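Local coordinates for putative pterin-4-alpha-carbinolamine dehydratase (Brucella melitensis, PDB 3JST), which probably catalyses the dehydration of 4a-hydroxytetrahydrobiopterin to 6,7-dihydrobiopterin, as a member of the pterin-4-alpha-carbinolamine dehydratase family, at residues A50-K55 and D85-R90. Numbering follows the deposited sequence.
Sequences ALYAEK and DIKMAR
The backbone carbonyl of Lys87 is tied to the phenol of Tyr52 through a water, which donates to Lys87 O at 2.7 Å and lies 3.0 Å from Tyr52 OH. No direct hydrogen bond joins 50-55 to 85-90, so this water carries the polar link, and apolar contacts of Tyr52, Ala53, Lys87 and Met88 supply the rest. Tyr52 reaches across because its CG stands anti to the backbone N (chi1 -164°), sending the ring out toward the facing helix. The Lys87 side chain crosses the phenol at about a right angle, touching the hydroxyl with its aliphatic part: Lys87 CE lies 3.6 Å from Tyr52 OH, and Lys87 CB is nearly as close. On the ring's CD2 side, Met88 makes a Met-aromatic contact, its SD 3.9 Å from Tyr52 CD2 and practically in the ring plane, at the edge. Met88 and Tyr52 run past each other in opposite directions. Two bends, at chi2 and chi3, bring the methionine methyl over to Ala53, the residue after Tyr52, where Met88 CE sits 3.6 Å from Ala53 CA and 3.9 Å from Ala53 CB. The small alanine thus receives the methionine tip against the helix backbone. Met88 also touches Leu73 of strand 68-73, tying the contact to the sheet, and Ala53 packs on His59 in the loop after helix 39-56. With local axes 10.7 Å apart at closest approach and running at 157°, the arrangement is near-antiparallel packing of helices 39-56 and 83-96, characteristic of the alpha+beta fold of the pterin-4-alpha-carbinolamine dehydratase family, with its helices packed against an antiparallel four-stranded sheet.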
loop_
_atom_site.group_PDB
_atom_site.type_symbol
_atom_site.label_atom_id
_atom_site.label_comp_id
_atom_site.label_asym_id
_atom_site.label_seq_id
_atom_site.Cartn_x
_atom_site.Cartn_y
_atom_site.Cartn_z
ATOM N N ALA A 50 3.366 -9.263 -4.127
ATOM C CA ALA A 50 2.594 -10.473 -3.832
ATOM C C ALA A 50 3.310 -11.386 -2.835
ATOM O O ALA A 50 2.684 -11.932 -1.922
ATOM C CB ALA A 50 2.297 -11.234 -5.120
ATOM N N LEU A 51 4.621 -11.551 -3.016
ATOM C CA LEU A 51 5.446 -12.301 -2.069
ATOM C C LEU A 51 5.286 -11.753 -0.663
ATOM O O LEU A 51 5.065 -12.502 0.281
ATOM C CB LEU A 51 6.925 -12.222 -2.444
ATOM C CG LEU A 51 7.410 -12.840 -3.752
ATOM C CD1 LEU A 51 8.908 -12.603 -3.880
ATOM C CD2 LEU A 51 7.087 -14.324 -3.808
ATOM N N TYR A 52 5.413 -10.434 -0.537
ATOM C CA TYR A 52 5.330 -9.769 0.758
ATOM C C TYR A 52 3.914 -9.836 1.336
ATOM O O TYR A 52 3.742 -9.924 2.550
ATOM C CB TYR A 52 5.812 -8.315 0.646
ATOM C CG TYR A 52 6.120 -7.665 1.976
ATOM C CD1 TYR A 52 7.120 -8.163 2.804
ATOM C CD2 TYR A 52 5.420 -6.547 2.400
ATOM C CE1 TYR A 52 7.406 -7.563 4.032
ATOM C CE2 TYR A 52 5.695 -5.945 3.616
ATOM C CZ TYR A 52 6.685 -6.455 4.428
ATOM O OH TYR A 52 6.953 -5.844 5.637
ATOM N N ALA A 53 2.901 -9.801 0.474
ATOM C CA ALA A 53 1.519 -9.949 0.931
ATOM C C ALA A 53 1.343 -11.288 1.644
ATOM O O ALA A 53 0.702 -11.368 2.690
ATOM C CB ALA A 53 0.536 -9.833 -0.244
ATOM N N GLU A 54 1.929 -12.338 1.080
ATOM C CA GLU A 54 1.860 -13.667 1.683
ATOM C C GLU A 54 2.781 -13.823 2.898
ATOM O O GLU A 54 2.464 -14.585 3.819
ATOM C CB GLU A 54 2.132 -14.745 0.634
ATOM C CG GLU A 54 0.936 -14.986 -0.259
ATOM C CD GLU A 54 -0.176 -15.734 0.459
ATOM O OE1 GLU A 54 -0.006 -16.943 0.725
ATOM O OE2 GLU A 54 -1.218 -15.113 0.751
ATOM N N LYS A 55 3.902 -13.101 2.909
ATOM C CA LYS A 55 4.758 -13.045 4.099
ATOM C C LYS A 55 3.986 -12.469 5.292
ATOM O O LYS A 55 4.038 -13.018 6.387
ATOM C CB LYS A 55 6.033 -12.227 3.841
ATOM C CG LYS A 55 7.007 -12.175 5.039
ATOM C CD LYS A 55 8.310 -11.462 4.678
ATOM C CE LYS A 55 9.259 -11.346 5.872
ATOM N NZ LYS A 55 9.801 -12.673 6.309
ATOM N N ASP A 85 -0.503 -1.989 6.895
ATOM C CA ASP A 85 -0.645 -1.164 5.701
ATOM C C ASP A 85 0.579 -0.282 5.509
ATOM O O ASP A 85 1.056 -0.097 4.387
ATOM C CB ASP A 85 -1.903 -0.304 5.805
ATOM C CG ASP A 85 -3.147 -1.139 5.980
ATOM O OD1 ASP A 85 -3.412 -1.969 5.084
ATOM O OD2 ASP A 85 -3.835 -0.982 7.014
ATOM N N ILE A 86 1.094 0.242 6.617
ATOM C CA ILE A 86 2.318 1.037 6.591
ATOM C C ILE A 86 3.502 0.188 6.120
ATOM O O ILE A 86 4.297 0.637 5.307
ATOM C CB ILE A 86 2.641 1.651 7.977
ATOM C CG1 ILE A 86 1.457 2.476 8.516
ATOM C CG2 ILE A 86 3.900 2.509 7.897
ATOM C CD1 ILE A 86 0.830 3.454 7.519
ATOM N N LYS A 87 3.614 -1.034 6.632
ATOM C CA LYS A 87 4.686 -1.948 6.216
ATOM C C LYS A 87 4.612 -2.265 4.721
ATOM O O LYS A 87 5.635 -2.279 4.025
ATOM C CB LYS A 87 4.639 -3.247 7.029
ATOM C CG LYS A 87 5.083 -3.081 8.466
ATOM C CD LYS A 87 4.954 -4.374 9.262
ATOM C CE LYS A 87 6.151 -5.275 9.061
ATOM N NZ LYS A 87 6.052 -6.520 9.881
ATOM N N MET A 88 3.400 -2.513 4.233
ATOM C CA MET A 88 3.197 -2.845 2.828
ATOM C C MET A 88 3.527 -1.653 1.929
ATOM O O MET A 88 4.216 -1.807 0.929
ATOM C CB MET A 88 1.760 -3.324 2.587
ATOM C CG MET A 88 1.428 -3.636 1.129
ATOM S SD MET A 88 2.491 -4.892 0.391
ATOM C CE MET A 88 1.709 -6.386 1.015
ATOM N N ALA A 89 3.042 -0.468 2.292
ATOM C CA ALA A 89 3.340 0.745 1.528
ATOM C C ALA A 89 4.847 1.005 1.483
ATOM O O ALA A 89 5.397 1.337 0.432
ATOM C CB ALA A 89 2.608 1.944 2.119
ATOM N N ARG A 90 5.502 0.842 2.630
ATOM C CA ARG A 90 6.950 0.979 2.733
ATOM C C ARG A 90 7.672 0.012 1.796
ATOM O O ARG A 90 8.569 0.424 1.064
ATOM C CB ARG A 90 7.399 0.748 4.184
ATOM C CG ARG A 90 8.907 0.808 4.411
ATOM C CD ARG A 90 9.289 0.533 5.869
ATOM N NE ARG A 90 8.561 1.389 6.802
ATOM C CZ ARG A 90 7.858 0.973 7.860
ATOM N NH1 ARG A 90 7.762 -0.318 8.177
ATOM N NH2 ARG A 90 7.247 1.871 8.625
HETATM O O HOH W 1 7.906 -3.047 5.178
#